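Local coordinates for 2-oxoglutarate (2OG) and Fe(II)-dependent oxygenase superfamily protein (Arabidopsis thaliana, PDB 6KWA) that probably catalyses the irreversible oxidation of the auxin indole-3-acetic acid to inactive 2-oxoindole-3-acetic acid, using 2-oxoglutarate and iron(II), at residues T4-E9 with R30-G35. Numbering follows the deposited sequence.
Sequences TIDLEE and RVINHG
With chi1 at -172°, Asp6 turns its CG anti to the backbone N and lays the carboxylate beside the start of the turn that follows, where Asn33, its own CG anti to the carbonyl carbon, brings up its amide from just past the end of strand 28-32. Asn33 ND2 donates to Asp6 OD1 at 2.7 Å, while Glu8 N reaches the same Asp6 OD1 at 2.9 Å from the opposite face of the carboxylate, closing an Asx turn within the type I turn from Asp6 to Glu9. One oxygen thus ties the turn internally and fastens it to the neighbouring strand end; an alanine at Asp6 would probably leave Asn33 ND2 and Glu8 N without this acceptor and the Asn33 amide freer to rotate. The side-chain carboxylate of Glu8 lies across Asn33, its CD 3.5 Å from Asn33 CB.

Ahead of the turn in sequence, strands 4-6 and 30-32 pair as a parallel ladder: Ile5 N donates to Arg30 O, Ile32 N to Ile5 O, and Leu7 N to Ile32 O at 3.1 Å, extending the pairing just past strand 4-6. Side chains alternate about it. On one face Thr4 CG2 meets Ile32 CG2 at 3.8 Å, and Arg30 NH1 donates, almost within the guanidinium plane, to Thr4 OG1 at 3.3 Å; Arg30 NH2 is held by Asp201 O. On the face bearing Ile5 and Val31, Ile5 turns to helix 12-25. Just past the strand, Leu7 CD1 packs on Val31 CB at 3.8 Å, and Leu7 also touches helix 106-133.

Strand 4-6, helix 12-25 and strand 28-32 form a beta-alpha-beta unit, whose two parallel strands, from the N-terminal part of the chain, extend the major sheet of the double-stranded beta-helix fold of 2-oxoglutarate oxygenases.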
# COMPACT_ATOMS: atom_id res chain seq x y z
N THR A 4 16.24 -1.82 0.94
CA THR A 4 15.88 -0.66 0.19
C THR A 4 16.38 -0.90 -1.21
O THR A 4 17.48 -1.41 -1.38
CB THR A 4 16.46 0.59 0.78
OG1 THR A 4 15.85 0.81 2.05
CG2 THR A 4 16.19 1.77 -0.16
N ILE A 5 15.50 -0.69 -2.18
CA ILE A 5 15.76 -0.94 -3.59
C ILE A 5 15.75 0.33 -4.43
O ILE A 5 14.79 1.09 -4.42
CB ILE A 5 14.75 -1.97 -4.13
CG1 ILE A 5 15.11 -3.31 -3.48
CG2 ILE A 5 14.80 -2.06 -5.64
CD1 ILE A 5 14.41 -4.50 -4.05
N ASP A 6 16.84 0.54 -5.17
CA ASP A 6 17.03 1.70 -6.05
C ASP A 6 16.42 1.43 -7.40
O ASP A 6 16.99 0.69 -8.20
CB ASP A 6 18.54 1.99 -6.18
CG ASP A 6 18.86 3.31 -6.92
OD1 ASP A 6 17.98 3.90 -7.59
OD2 ASP A 6 20.02 3.76 -6.82
N LEU A 7 15.30 2.08 -7.71
CA LEU A 7 14.58 1.82 -8.95
C LEU A 7 15.30 2.45 -10.14
O LEU A 7 14.87 2.24 -11.28
CB LEU A 7 13.14 2.35 -8.86
CG LEU A 7 12.24 1.63 -7.83
CD1 LEU A 7 10.82 2.15 -7.89
CD2 LEU A 7 12.24 0.11 -8.03
N GLU A 8 16.38 3.20 -9.89
CA GLU A 8 17.22 3.71 -11.01
C GLU A 8 18.48 2.86 -11.25
O GLU A 8 19.41 3.30 -11.90
CB GLU A 8 17.63 5.16 -10.80
CG GLU A 8 16.50 6.16 -10.97
CD GLU A 8 16.92 7.59 -10.70
OE1 GLU A 8 18.05 7.81 -10.20
OE2 GLU A 8 16.13 8.51 -10.99
N GLU A 9 18.51 1.65 -10.70
CA GLU A 9 19.57 0.70 -10.99
C GLU A 9 19.60 0.48 -12.49
O GLU A 9 18.55 0.27 -13.10
CB GLU A 9 19.34 -0.62 -10.24
CG GLU A 9 20.12 -1.80 -10.80
CD GLU A 9 21.58 -1.79 -10.45
OE1 GLU A 9 21.92 -1.62 -9.25
OE2 GLU A 9 22.40 -1.94 -11.39
N ARG A 30 11.67 -1.17 0.60
CA ARG A 30 11.57 0.26 0.44
C ARG A 30 12.03 0.58 -0.98
O ARG A 30 12.86 -0.15 -1.52
CB ARG A 30 12.45 0.93 1.50
CG ARG A 30 12.23 2.42 1.77
CD ARG A 30 13.17 2.91 2.91
NE ARG A 30 12.64 2.69 4.26
CZ ARG A 30 13.17 1.87 5.17
NH1 ARG A 30 14.26 1.16 4.91
NH2 ARG A 30 12.59 1.76 6.37
N VAL A 31 11.47 1.60 -1.62
CA VAL A 31 12.02 2.05 -2.88
C VAL A 31 12.49 3.50 -2.76
O VAL A 31 11.89 4.33 -2.06
CB VAL A 31 11.03 1.92 -4.07
CG1 VAL A 31 10.82 0.44 -4.40
CG2 VAL A 31 9.68 2.63 -3.80
N ILE A 32 13.62 3.77 -3.42
CA ILE A 32 14.15 5.12 -3.60
C ILE A 32 14.30 5.36 -5.08
O ILE A 32 14.27 4.41 -5.88
CB ILE A 32 15.53 5.29 -2.93
CG1 ILE A 32 16.49 4.21 -3.45
CG2 ILE A 32 15.41 5.25 -1.42
CD1 ILE A 32 17.92 4.37 -2.97
N ASN A 33 14.44 6.63 -5.45
CA ASN A 33 14.44 7.06 -6.85
C ASN A 33 13.27 6.46 -7.60
O ASN A 33 13.41 5.98 -8.72
CB ASN A 33 15.77 6.68 -7.50
CG ASN A 33 16.98 7.18 -6.71
OD1 ASN A 33 16.89 8.16 -5.95
ND2 ASN A 33 18.10 6.48 -6.84
N HIS A 34 12.12 6.50 -6.94
CA HIS A 34 10.89 5.88 -7.42
C HIS A 34 10.18 6.59 -8.56
O HIS A 34 9.15 6.13 -9.03
CB HIS A 34 9.94 5.70 -6.24
CG HIS A 34 9.93 6.86 -5.30
ND1 HIS A 34 9.46 8.10 -5.66
CD2 HIS A 34 10.32 6.96 -4.00
CE1 HIS A 34 9.57 8.92 -4.64
NE2 HIS A 34 10.08 8.25 -3.61
N GLY A 35 10.66 7.78 -8.91
CA GLY A 35 10.04 8.54 -9.97
C GLY A 35 8.80 9.36 -9.63
O GLY A 35 8.24 10.02 -10.49